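Local structure of winged BEAN albumin 1 (Psophocarpus tetragonolobus, 1WBA) at residues Trp92-Phe97 against Gln102-Ala107; Ile144-Asp149 against Lys154-Ser159; Ala28-Val33 against Ile80-Asp85. The protein serves as a 2S seed storage albumin of the leguminous Kunitz-type inhibitor family, a family otherwise known for inhibiting proteases. All blocks are in the same frame, centred on the assembly; numbering follows the deposited sequence.

Contact 1. Residues Trp92-Phe97 against Gln102-Ala107; sequences WSVVDF and QQLKLA
Lys105 reaches Val95 with the base of its side chain and Phe97 with its end, and tracing it outward shows how one chain can serve both apolar and charged partners. Its CB lies 3.7 Å from Val95 CG2; CG presses on the same methyl and on Val95 CB, the two side chains crossing at about a right angle. A bend at chi2 (-74°) follows, after which the chain runs out to the aromatic ring, where CE sits 3.7 Å from Phe97 CD1. NZ stops above one face of that ring, offset toward the rim and 4.3 Å from the Phe97 ring centroid, a cation-pi contact. The ammonium also forms a salt bridge with Glu38 and a hydrogen bond with Ser45. These contacts decorate an antiparallel beta hairpin, strand 92-97 with strand 103-106, part of the beta-trefoil fold of the Kunitz-type family. Val95 and Gln103 exchange backbone bonds; the one from Val95 N to Gln103 O is nearly straight (173°). At the next hydrogen-bonded pair, Lys105 N bonds to Ser93 O, whereas the return bond from Ser93 N to Lys105 O is weak. Ser93 adds to it: OG sits between its own backbone N and carbonyl carbon (chi1 75°) and donates to Lys105 O at 2.9 Å, from above the carbonyl plane, and that oxygen accepts two bonds. Ser93 CB meanwhile touches Ala107 CB at 3.6 Å. On the opposite face of the hairpin Val94 CG2 packs on Leu104 CD2 at 3.5 Å, while the other Leu104 methyl, CD1, approaches Trp92 CE3 at 3.7 Å.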
ATOM      1  N   TRP A  92      -7.456  -0.971  -0.720  1.00  7.24           N
ATOM      2  CA  TRP A  92      -6.709   0.265  -0.487  1.00  4.92           C
ATOM      3  C   TRP A  92      -7.166   1.297  -1.511  1.00  7.29           C
ATOM      4  O   TRP A  92      -7.357   0.972  -2.691  1.00  8.05           O
ATOM      5  CB  TRP A  92      -5.219   0.033  -0.719  1.00  3.77           C
ATOM      6  CG  TRP A  92      -4.500  -0.780   0.320  1.00  4.73           C
ATOM      7  CD1 TRP A  92      -5.038  -1.649   1.246  1.00  5.10           C
ATOM      8  CD2 TRP A  92      -3.094  -0.745   0.566  1.00  5.06           C
ATOM      9  NE1 TRP A  92      -4.036  -2.140   2.059  1.00  7.37           N
ATOM     10  CE2 TRP A  92      -2.840  -1.606   1.667  1.00  7.02           C
ATOM     11  CE3 TRP A  92      -2.021  -0.069  -0.030  1.00  6.54           C
ATOM     12  CZ2 TRP A  92      -1.545  -1.804   2.173  1.00  9.47           C
ATOM     13  CZ3 TRP A  92      -0.739  -0.261   0.477  1.00  6.38           C
ATOM     14  CH2 TRP A  92      -0.514  -1.123   1.572  1.00  8.37           C
ATOM     15  N   SER A  93      -7.292   2.547  -1.094  1.00  5.01           N
ATOM     16  CA  SER A  93      -7.696   3.588  -2.024  1.00  6.02           C
ATOM     17  C   SER A  93      -6.987   4.870  -1.653  1.00  5.26           C
ATOM     18  O   SER A  93      -6.451   4.985  -0.560  1.00  4.91           O
ATOM     19  CB  SER A  93      -9.221   3.807  -1.984  1.00  8.08           C
ATOM     20  OG  SER A  93      -9.643   4.509  -0.820  1.00  9.65           O
ATOM     21  N   VAL A  94      -6.947   5.813  -2.585  1.00  4.50           N
ATOM     22  CA  VAL A  94      -6.347   7.117  -2.338  1.00  5.09           C
ATOM     23  C   VAL A  94      -7.484   8.140  -2.314  1.00  6.36           C
ATOM     24  O   VAL A  94      -8.321   8.184  -3.218  1.00  7.36           O
ATOM     25  CB  VAL A  94      -5.332   7.455  -3.433  1.00  3.86           C
ATOM     26  CG1 VAL A  94      -4.831   8.886  -3.299  1.00  3.80           C
ATOM     27  CG2 VAL A  94      -4.161   6.477  -3.339  1.00  7.70           C
ATOM     28  N   VAL A  95      -7.542   8.927  -1.252  1.00  5.80           N
ATOM     29  CA  VAL A  95      -8.578   9.942  -1.094  1.00  6.68           C
ATOM     30  C   VAL A  95      -7.921  11.323  -1.069  1.00  5.90           C
ATOM     31  O   VAL A  95      -6.912  11.529  -0.384  1.00  5.90           O
ATOM     32  CB  VAL A  95      -9.364   9.687   0.229  1.00  7.07           C
ATOM     33  CG1 VAL A  95     -10.361  10.820   0.525  1.00  6.25           C
ATOM     34  CG2 VAL A  95     -10.082   8.330   0.154  1.00  4.64           C
ATOM     35  N   ASP A  96      -8.431  12.253  -1.867  1.00  6.63           N
ATOM     36  CA  ASP A  96      -7.867  13.604  -1.872  1.00  9.00           C
ATOM     37  C   ASP A  96      -8.515  14.310  -0.682  1.00  9.36           C
ATOM     38  O   ASP A  96      -9.511  15.035  -0.803  1.00 10.66           O
ATOM     39  CB  ASP A  96      -8.161  14.322  -3.183  1.00 10.56           C
ATOM     40  CG  ASP A  96      -7.246  15.486  -3.403  1.00 12.57           C
ATOM     41  OD1 ASP A  96      -6.631  15.957  -2.422  1.00 15.20           O
ATOM     42  OD2 ASP A  96      -7.109  15.916  -4.560  1.00 18.39           O
ATOM     43  N   PHE A  97      -7.926  14.043   0.470  1.00  8.87           N
ATOM     44  CA  PHE A  97      -8.415  14.497   1.762  1.00  8.89           C
ATOM     45  C   PHE A  97      -8.177  15.952   2.110  1.00  8.66           C
ATOM     46  O   PHE A  97      -7.040  16.388   2.300  1.00  8.93           O
ATOM     47  CB  PHE A  97      -7.828  13.580   2.843  1.00  8.03           C
ATOM     48  CG  PHE A  97      -8.673  13.459   4.065  1.00  9.83           C
ATOM     49  CD1 PHE A  97      -9.751  12.587   4.093  1.00  8.83           C
ATOM     50  CD2 PHE A  97      -8.384  14.216   5.195  1.00 13.51           C
ATOM     51  CE1 PHE A  97     -10.533  12.465   5.240  1.00 13.48           C
ATOM     52  CE2 PHE A  97      -9.156  14.103   6.347  1.00 15.33           C
ATOM     53  CZ  PHE A  97     -10.234  13.224   6.373  1.00 12.26           C
ATOM     54  N   GLN A 102      -3.616  13.914  -0.571  1.00  7.68           N
ATOM     55  CA  GLN A 102      -3.884  12.521  -0.939  1.00  7.87           C
ATOM     56  C   GLN A 102      -3.235  11.554   0.045  1.00  5.55           C
ATOM     57  O   GLN A 102      -2.031  11.641   0.314  1.00  4.17           O
ATOM     58  CB  GLN A 102      -3.411  12.242  -2.369  1.00  8.87           C
ATOM     59  CG  GLN A 102      -4.045  13.193  -3.367  1.00 16.34           C
ATOM     60  CD  GLN A 102      -3.808  12.832  -4.824  1.00 20.03           C
ATOM     61  OE1 GLN A 102      -4.352  13.477  -5.712  1.00 25.58           O
ATOM     62  NE2 GLN A 102      -3.027  11.794  -5.076  1.00 22.53           N
ATOM     63  N   GLN A 103      -4.057  10.674   0.611  1.00  6.16           N
ATOM     64  CA  GLN A 103      -3.614   9.705   1.610  1.00  7.86           C
ATOM     65  C   GLN A 103      -4.361   8.420   1.406  1.00  4.95           C
ATOM     66  O   GLN A 103      -5.415   8.408   0.758  1.00  5.94           O
ATOM     67  CB  GLN A 103      -3.946  10.198   3.012  1.00  8.80           C
ATOM     68  CG  GLN A 103      -3.708  11.651   3.221  1.00 18.36           C
ATOM     69  CD  GLN A 103      -3.862  12.044   4.659  1.00 21.58           C
ATOM     70  OE1 GLN A 103      -4.825  11.662   5.322  1.00 21.51           O
ATOM     71  NE2 GLN A 103      -2.895  12.800   5.167  1.00 26.94           N
ATOM     72  N   LEU A 104      -3.858   7.348   2.007  1.00  4.72           N
ATOM     73  CA  LEU A 104      -4.506   6.045   1.876  1.00  6.31           C
ATOM     74  C   LEU A 104      -5.631   5.826   2.888  1.00  5.82           C
ATOM     75  O   LEU A 104      -5.452   6.005   4.092  1.00  5.29           O
ATOM     76  CB  LEU A 104      -3.497   4.895   1.971  1.00  5.97           C
ATOM     77  CG  LEU A 104      -2.317   4.873   0.998  1.00 10.94           C
ATOM     78  CD1 LEU A 104      -1.717   3.483   0.989  1.00 11.12           C
ATOM     79  CD2 LEU A 104      -2.761   5.236  -0.380  1.00 13.48           C
ATOM     80  N   LYS A 105      -6.788   5.424   2.380  1.00  4.67           N
ATOM     81  CA  LYS A 105      -7.953   5.166   3.206  1.00  3.58           C
ATOM     82  C   LYS A 105      -8.603   3.881   2.720  1.00  5.47           C
ATOM     83  O   LYS A 105      -8.366   3.438   1.584  1.00  6.49           O
ATOM     84  CB  LYS A 105      -8.985   6.292   3.042  1.00  4.36           C
ATOM     85  CG  LYS A 105      -8.519   7.703   3.416  1.00  2.91           C
ATOM     86  CD  LYS A 105      -8.412   7.863   4.926  1.00  3.99           C
ATOM     87  CE  LYS A 105      -8.429   9.347   5.322  1.00  4.62           C
ATOM     88  NZ  LYS A 105      -8.175   9.489   6.787  1.00  3.85           N
ATOM     89  N   LEU A 106      -9.422   3.277   3.571  1.00  5.24           N
ATOM     90  CA  LEU A 106     -10.158   2.088   3.161  1.00  8.87           C
ATOM     91  C   LEU A 106     -11.135   2.605   2.093  1.00  9.59           C
ATOM     92  O   LEU A 106     -11.710   3.690   2.239  1.00  8.82           O
ATOM     93  CB  LEU A 106     -10.931   1.486   4.336  1.00  8.83           C
ATOM     94  CG  LEU A 106     -10.091   0.829   5.435  1.00 10.50           C
ATOM     95  CD1 LEU A 106     -11.014   0.051   6.347  1.00 12.05           C
ATOM     96  CD2 LEU A 106      -9.040  -0.094   4.839  1.00  6.91           C
ATOM     97  N   ALA A 107     -11.268   1.860   1.003  1.00  8.05           N
ATOM     98  CA  ALA A 107     -12.136   2.250  -0.101  1.00  9.14           C
ATOM     99  C   ALA A 107     -13.616   2.154   0.222  1.00  9.29           C
ATOM    100  O   ALA A 107     -14.021   1.349   1.065  1.00 11.96           O
ATOM    101  CB  ALA A 107     -11.837   1.390  -1.316  1.00  7.80           C
TER

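Contact 2. Residues Ile144-Asp149 against Lys154-Ser159; sequences IGISTD and KRLVVS
Arg155 and Asp149 are brought together by contrasting torsions: the arginine keeps CG anti to its carbonyl carbon (chi1 -55°) and stays extended from CG to NE, while Asp149 CG stands between its backbone N and carbonyl carbon (chi1 69°). The carboxylate thereby meets the guanidinium edge, its plane almost perpendicular to that of the arginine. Asp149 OD2 receives Arg155 NE at 2.9 Å on its anti lone pair, close to the guanidinium plane, in a salt bridge; the bond from Arg155 NH2 to the same oxygen is weak. Both groups have further partners, since Asp149 OD1 accepts from Lys153 N and Arg155 NH1 donates to Gln103 OE1, an arrangement that is likely to fix the guanidinium against rotation. On the same face, Ser147 CB rests on Val157 CG1 at 3.6 Å. Across the hairpin's other face Ile144 CG1 and Val158 CG2 lie side by side 4.0 Å apart, and Ile146 CG2 meets Lys154 CB at 3.7 Å. Paired backbone bonds join Gly145 to Val157 and Ser147 to Arg155, the one from Arg155 N being weak. This antiparallel hairpin sits within a larger curled sheet: strand 142-148 pairs antiparallel with strand 130-136 on its other side, and strand 154-159 with strand 45-48, while the inward Ile144, Leu156 and Val158 reach Leu132, Ile46 and Phe134.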
ATOM      1  N   ILE A 144       4.682   6.948  -2.430  1.00  8.08           N
ATOM      2  CA  ILE A 144       3.910   6.732  -1.218  1.00  7.85           C
ATOM      3  C   ILE A 144       4.909   6.824  -0.069  1.00  8.36           C
ATOM      4  O   ILE A 144       5.890   6.077  -0.028  1.00  7.54           O
ATOM      5  CB  ILE A 144       3.171   5.375  -1.228  1.00  9.33           C
ATOM      6  CG1 ILE A 144       2.121   5.385  -2.357  1.00  9.03           C
ATOM      7  CG2 ILE A 144       2.503   5.118   0.146  1.00  8.68           C
ATOM      8  CD1 ILE A 144       1.484   4.048  -2.638  1.00  9.47           C
ATOM      9  N   GLY A 145       4.680   7.776   0.829  1.00  3.90           N
ATOM     10  CA  GLY A 145       5.570   7.959   1.955  1.00  6.24           C
ATOM     11  C   GLY A 145       4.791   8.063   3.253  1.00  7.29           C
ATOM     12  O   GLY A 145       3.582   7.835   3.290  1.00  9.26           O
ATOM     13  N   ILE A 146       5.487   8.455   4.307  1.00  8.39           N
ATOM     14  CA  ILE A 146       4.905   8.587   5.630  1.00  9.74           C
ATOM     15  C   ILE A 146       4.813  10.049   6.049  1.00 10.43           C
ATOM     16  O   ILE A 146       5.670  10.857   5.701  1.00 10.50           O
ATOM     17  CB  ILE A 146       5.796   7.853   6.672  1.00 11.88           C
ATOM     18  CG1 ILE A 146       5.766   6.351   6.423  1.00 13.47           C
ATOM     19  CG2 ILE A 146       5.355   8.168   8.102  1.00 15.58           C
ATOM     20  CD1 ILE A 146       4.427   5.748   6.645  1.00 15.51           C
ATOM     21  N   SER A 147       3.764  10.381   6.782  1.00  9.55           N
ATOM     22  CA  SER A 147       3.591  11.722   7.314  1.00 10.90           C
ATOM     23  C   SER A 147       2.975  11.515   8.691  1.00  9.81           C
ATOM     24  O   SER A 147       1.926  10.870   8.820  1.00 10.22           O
ATOM     25  CB  SER A 147       2.655  12.546   6.442  1.00 13.67           C
ATOM     26  OG  SER A 147       2.527  13.852   6.969  1.00 18.52           O
ATOM     27  N   THR A 148       3.645  12.018   9.719  1.00  9.41           N
ATOM     28  CA  THR A 148       3.151  11.867  11.085  1.00  9.80           C
ATOM     29  C   THR A 148       2.147  12.959  11.401  1.00  9.79           C
ATOM     30  O   THR A 148       2.437  14.142  11.185  1.00 10.06           O
ATOM     31  CB  THR A 148       4.309  11.915  12.090  1.00 10.75           C
ATOM     32  OG1 THR A 148       5.248  10.877  11.764  1.00 16.94           O
ATOM     33  CG2 THR A 148       3.812  11.683  13.511  1.00  8.52           C
ATOM     34  N   ASP A 149       0.960  12.571  11.867  1.00  7.84           N
ATOM     35  CA  ASP A 149      -0.060  13.554  12.215  1.00  8.26           C
ATOM     36  C   ASP A 149       0.121  14.068  13.666  1.00  7.88           C
ATOM     37  O   ASP A 149       0.986  13.563  14.404  1.00  7.73           O
ATOM     38  CB  ASP A 149      -1.489  13.023  11.912  1.00  7.71           C
ATOM     39  CG  ASP A 149      -1.945  11.885  12.827  1.00  3.41           C
ATOM     40  OD1 ASP A 149      -1.443  11.709  13.951  1.00  4.81           O
ATOM     41  OD2 ASP A 149      -2.871  11.172  12.415  1.00  6.59           O
ATOM     42  N   LYS A 154       1.347   7.393  11.872  1.00  6.42           N
ATOM     43  CA  LYS A 154       2.163   7.472  10.669  1.00  7.67           C
ATOM     44  C   LYS A 154       1.343   7.182   9.420  1.00  7.09           C
ATOM     45  O   LYS A 154       1.341   6.063   8.908  1.00  6.45           O
ATOM     46  CB  LYS A 154       3.350   6.529  10.793  1.00  6.74           C
ATOM     47  CG  LYS A 154       4.267   6.967  11.896  1.00 12.34           C
ATOM     48  CD  LYS A 154       5.540   6.158  11.927  1.00 23.90           C
ATOM     49  CE  LYS A 154       6.397   6.558  13.124  1.00 28.48           C
ATOM     50  NZ  LYS A 154       6.438   8.058  13.271  1.00 34.58           N
ATOM     51  N   ARG A 155       0.663   8.211   8.929  1.00  4.30           N
ATOM     52  CA  ARG A 155      -0.190   8.090   7.761  1.00  6.06           C
ATOM     53  C   ARG A 155       0.595   7.848   6.475  1.00  7.41           C
ATOM     54  O   ARG A 155       1.710   8.344   6.314  1.00  7.69           O
ATOM     55  CB  ARG A 155      -1.027   9.355   7.595  1.00  7.79           C
ATOM     56  CG  ARG A 155      -1.849   9.747   8.816  1.00  8.93           C
ATOM     57  CD  ARG A 155      -2.817  10.823   8.418  1.00  8.30           C
ATOM     58  NE  ARG A 155      -3.457  11.477   9.552  1.00 10.02           N
ATOM     59  CZ  ARG A 155      -4.454  12.348   9.425  1.00 10.34           C
ATOM     60  NH1 ARG A 155      -4.917  12.631   8.214  1.00  8.74           N
ATOM     61  NH2 ARG A 155      -4.936  12.984  10.488  1.00  6.36           N
ATOM     62  N   LEU A 156       0.022   7.040   5.589  1.00  8.06           N
ATOM     63  CA  LEU A 156       0.635   6.757   4.298  1.00  8.07           C
ATOM     64  C   LEU A 156       0.067   7.807   3.358  1.00  6.30           C
ATOM     65  O   LEU A 156      -1.140   7.850   3.119  1.00  7.18           O
ATOM     66  CB  LEU A 156       0.274   5.347   3.826  1.00  5.91           C
ATOM     67  CG  LEU A 156       0.915   4.185   4.596  1.00 10.57           C
ATOM     68  CD1 LEU A 156       0.619   2.888   3.906  1.00 13.41           C
ATOM     69  CD2 LEU A 156       2.387   4.349   4.654  1.00 12.78           C
ATOM     70  N   VAL A 157       0.932   8.703   2.899  1.00  7.15           N
ATOM     71  CA  VAL A 157       0.523   9.784   2.012  1.00  7.95           C
ATOM     72  C   VAL A 157       1.086   9.625   0.595  1.00  8.53           C
ATOM     73  O   VAL A 157       2.107   8.961   0.378  1.00  7.89           O
ATOM     74  CB  VAL A 157       0.892  11.162   2.591  1.00  6.13           C
ATOM     75  CG1 VAL A 157       0.275  11.316   3.976  1.00  8.94           C
ATOM     76  CG2 VAL A 157       2.389  11.337   2.666  1.00 10.42           C
ATOM     77  N   VAL A 158       0.412  10.241  -0.365  1.00  7.61           N
ATOM     78  CA  VAL A 158       0.814  10.148  -1.757  1.00  8.98           C
ATOM     79  C   VAL A 158       1.183  11.514  -2.329  1.00  9.87           C
ATOM     80  O   VAL A 158       0.368  12.438  -2.328  1.00 10.09           O
ATOM     81  CB  VAL A 158      -0.339   9.533  -2.612  1.00  9.98           C
ATOM     82  CG1 VAL A 158       0.064   9.390  -4.077  1.00 12.18           C
ATOM     83  CG2 VAL A 158      -0.741   8.178  -2.059  1.00  9.87           C
ATOM     84  N   SER A 159       2.421  11.653  -2.785  1.00  9.40           N
ATOM     85  CA  SER A 159       2.851  12.887  -3.411  1.00 11.02           C
ATOM     86  C   SER A 159       4.137  12.671  -4.189  1.00 10.90           C
ATOM     87  O   SER A 159       4.859  11.687  -3.975  1.00 10.89           O
ATOM     88  CB  SER A 159       3.009  14.029  -2.395  1.00 15.06           C
ATOM     89  OG  SER A 159       4.264  14.013  -1.756  1.00 20.52           O
TER

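Contact 3. Residues Ala28-Val33 against Ile80-Asp85; sequences AGIDVV and INFATD
Phe82 is the residue through which segment 80-85 reaches segment 28-33, touching Ile30 and Val32 with the far end of its ring. The strand that carries it approaches by way of Ile80, whose backbone is hydrogen-bonded to Trp92 and so ties the segment to the next strand of the chain. At Phe82 the two backbones are still well apart, 9.6 Å between the CA atoms of Ile30 and Phe82, and no hydrogen bond spans them: side chains alone bridge the gap. With CG anti to the carbonyl carbon (chi1 -72°), the benzyl group projects across it. Ile30 CG2 meets the ring at its edge, near the ring plane, 3.8 Å from Phe82 CE1. Val32 has CG1 anti to its backbone N (chi1 -177°), which leaves CG2 as the methyl that approaches the ring, obliquely, 3.5 Å from Phe82 CZ and 3.7 Å from Phe82 CE2. The ring also meets the indole of Trp92, their planes about 50° apart. Were Phe82 an alanine, a gap would probably open beside the Ile30 and Val32 methyls, and the Trp92 indole would lose its aromatic neighbour. Past Phe82 the strand ends, and Ala83 turns its methyl to Lys18 and Ser58. Across the gap, Asp31 faces the other way from its two apolar neighbours, using OD2 for a salt bridge to Arg51 and a hydrogen bond to Ser49. The cluster of Ile30, Val32, Phe82 and Trp92 belongs to the buried interior of the beta-trefoil fold characteristic of Kunitz-type proteins.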
ATOM      1  N   ALA A  28       8.221  -2.300  10.890  1.00  8.30           N
ATOM      2  CA  ALA A  28       6.807  -2.046  11.156  1.00  9.03           C
ATOM      3  C   ALA A  28       5.938  -2.442   9.962  1.00  8.04           C
ATOM      4  O   ALA A  28       6.329  -2.263   8.809  1.00  8.22           O
ATOM      5  CB  ALA A  28       6.577  -0.581  11.510  1.00  8.37           C
ATOM      6  N   GLY A  29       4.744  -2.941  10.262  1.00  7.97           N
ATOM      7  CA  GLY A  29       3.815  -3.336   9.229  1.00  8.93           C
ATOM      8  C   GLY A  29       2.694  -2.328   8.996  1.00  9.05           C
ATOM      9  O   GLY A  29       2.691  -1.209   9.537  1.00  7.82           O
ATOM     10  N   ILE A  30       1.732  -2.751   8.185  1.00  8.45           N
ATOM     11  CA  ILE A  30       0.567  -1.948   7.814  1.00  7.15           C
ATOM     12  C   ILE A  30      -0.552  -2.161   8.840  1.00  6.24           C
ATOM     13  O   ILE A  30      -0.863  -3.297   9.208  1.00  5.27           O
ATOM     14  CB  ILE A  30       0.038  -2.349   6.400  1.00  9.52           C
ATOM     15  CG1 ILE A  30       1.174  -2.321   5.371  1.00  7.84           C
ATOM     16  CG2 ILE A  30      -1.132  -1.434   5.986  1.00  8.93           C
ATOM     17  CD1 ILE A  30       1.908  -0.996   5.296  1.00  9.82           C
ATOM     18  N   ASP A  31      -1.215  -1.069   9.210  1.00  6.11           N
ATOM     19  CA  ASP A  31      -2.275  -1.084  10.217  1.00  5.67           C
ATOM     20  C   ASP A  31      -3.427  -0.193   9.725  1.00  6.48           C
ATOM     21  O   ASP A  31      -3.280   0.539   8.735  1.00  6.37           O
ATOM     22  CB  ASP A  31      -1.665  -0.512  11.499  1.00  4.27           C
ATOM     23  CG  ASP A  31      -2.455  -0.813  12.751  1.00  5.09           C
ATOM     24  OD1 ASP A  31      -3.582  -1.350  12.723  1.00  6.94           O
ATOM     25  OD2 ASP A  31      -1.892  -0.493  13.806  1.00 10.26           O
ATOM     26  N   VAL A  32      -4.587  -0.312  10.370  1.00  6.80           N
ATOM     27  CA  VAL A  32      -5.746   0.497  10.025  1.00  5.94           C
ATOM     28  C   VAL A  32      -6.242   1.055  11.362  1.00  6.68           C
ATOM     29  O   VAL A  32      -6.551   0.301  12.284  1.00  7.28           O
ATOM     30  CB  VAL A  32      -6.859  -0.327   9.335  1.00  5.23           C
ATOM     31  CG1 VAL A  32      -7.989   0.589   8.930  1.00  5.89           C
ATOM     32  CG2 VAL A  32      -6.326  -1.019   8.095  1.00  6.14           C
ATOM     33  N   VAL A  33      -6.237   2.380  11.479  1.00  7.08           N
ATOM     34  CA  VAL A  33      -6.654   3.075  12.699  1.00  5.16           C
ATOM     35  C   VAL A  33      -7.459   4.311  12.324  1.00  6.20           C
ATOM     36  O   VAL A  33      -7.561   4.675  11.156  1.00  5.52           O
ATOM     37  CB  VAL A  33      -5.432   3.562  13.562  1.00  5.12           C
ATOM     38  CG1 VAL A  33      -4.574   2.396  14.003  1.00  8.10           C
ATOM     39  CG2 VAL A  33      -4.570   4.571  12.796  1.00  5.18           C
ATOM     40  N   ILE A  80      -4.668  -3.660  -4.329  1.00  6.49           N
ATOM     41  CA  ILE A  80      -4.198  -4.204  -3.059  1.00  4.27           C
ATOM     42  C   ILE A  80      -5.356  -4.229  -2.090  1.00  5.14           C
ATOM     43  O   ILE A  80      -6.097  -3.264  -1.995  1.00  5.47           O
ATOM     44  CB  ILE A  80      -3.032  -3.355  -2.481  1.00  5.78           C
ATOM     45  CG1 ILE A  80      -1.838  -3.386  -3.448  1.00  7.28           C
ATOM     46  CG2 ILE A  80      -2.595  -3.897  -1.126  1.00  3.74           C
ATOM     47  CD1 ILE A  80      -0.649  -2.537  -3.039  1.00  7.36           C
ATOM     48  N   ASN A  81      -5.551  -5.347  -1.409  1.00  5.29           N
ATOM     49  CA  ASN A  81      -6.636  -5.431  -0.443  1.00  8.85           C
ATOM     50  C   ASN A  81      -6.230  -6.219   0.789  1.00  8.33           C
ATOM     51  O   ASN A  81      -5.359  -7.086   0.717  1.00  9.83           O
ATOM     52  CB  ASN A  81      -7.901  -6.016  -1.084  1.00 11.04           C
ATOM     53  CG  ASN A  81      -7.786  -7.510  -1.394  1.00 14.13           C
ATOM     54  OD1 ASN A  81      -7.976  -8.349  -0.516  1.00 18.45           O
ATOM     55  ND2 ASN A  81      -7.514  -7.845  -2.648  1.00 14.65           N
ATOM     56  N   PHE A  82      -6.807  -5.887   1.943  1.00  9.09           N
ATOM     57  CA  PHE A  82      -6.481  -6.619   3.167  1.00  8.43           C
ATOM     58  C   PHE A  82      -7.010  -8.049   3.052  1.00  8.76           C
ATOM     59  O   PHE A  82      -8.126  -8.277   2.596  1.00  8.99           O
ATOM     60  CB  PHE A  82      -7.023  -5.892   4.397  1.00  7.27           C
ATOM     61  CG  PHE A  82      -6.275  -4.639   4.712  1.00  6.23           C
ATOM     62  CD1 PHE A  82      -5.008  -4.706   5.266  1.00  6.61           C
ATOM     63  CD2 PHE A  82      -6.819  -3.388   4.409  1.00  5.12           C
ATOM     64  CE1 PHE A  82      -4.268  -3.547   5.520  1.00  5.57           C
ATOM     65  CE2 PHE A  82      -6.092  -2.219   4.655  1.00  4.67           C
ATOM     66  CZ  PHE A  82      -4.813  -2.296   5.211  1.00  4.82           C
ATOM     67  N   ALA A  83      -6.201  -9.001   3.479  1.00  9.87           N
ATOM     68  CA  ALA A  83      -6.547 -10.403   3.340  1.00 13.58           C
ATOM     69  C   ALA A  83      -7.148 -11.049   4.558  1.00 15.66           C
ATOM     70  O   ALA A  83      -7.778 -12.097   4.466  1.00 19.56           O
ATOM     71  CB  ALA A  83      -5.309 -11.179   2.897  1.00 14.68           C
ATOM     72  N   THR A  84      -6.972 -10.431   5.706  1.00 16.24           N
ATOM     73  CA  THR A  84      -7.490 -11.018   6.917  1.00 19.36           C
ATOM     74  C   THR A  84      -8.438 -10.117   7.705  1.00 20.10           C
ATOM     75  O   THR A  84      -8.645  -8.936   7.384  1.00 17.02           O
ATOM     76  CB  THR A  84      -6.334 -11.382   7.847  1.00 18.19           C
ATOM     77  OG1 THR A  84      -5.733 -10.183   8.343  1.00 20.37           O
ATOM     78  CG2 THR A  84      -5.278 -12.175   7.088  1.00 20.56           C
ATOM     79  N   ASP A  85      -9.050 -10.709   8.721  1.00 18.14           N
ATOM     80  CA  ASP A  85      -9.921  -9.965   9.606  1.00 19.24           C
ATOM     81  C   ASP A  85      -8.952  -9.040  10.328  1.00 17.55           C
ATOM     82  O   ASP A  85      -7.775  -9.383  10.496  1.00 17.85           O
ATOM     83  CB  ASP A  85     -10.590 -10.905  10.611  1.00 21.55           C
ATOM     84  CG  ASP A  85     -11.556 -11.877   9.952  1.00 22.50           C
ATOM     85  OD1 ASP A  85     -12.368 -11.468   9.095  1.00 23.79           O
ATOM     86  OD2 ASP A  85     -11.509 -13.066  10.312  1.00 29.40           O
TER

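The three contacts illustrate two ways of joining strands. Contacts 1 and 2 are antiparallel hairpins with backbone ladders, and they are themselves joined: Gln102 and Leu104 pair with Val158 and Leu156 through probable backbone hydrogen bonds. Contact 3 has no ladder and buries far less surface, yet its touching residues are all buried. Contact 1 is mostly buried too, and its lysine finds its salt-bridge partner outside the two segments, whereas contact 2 lies partly at the surface and forms its salt bridge between its own segments. Trp92 links contact 1 to contact 3, packing against Phe82 and Ile30, while contacts 2 and 3 do not touch although both reach the same large sheet.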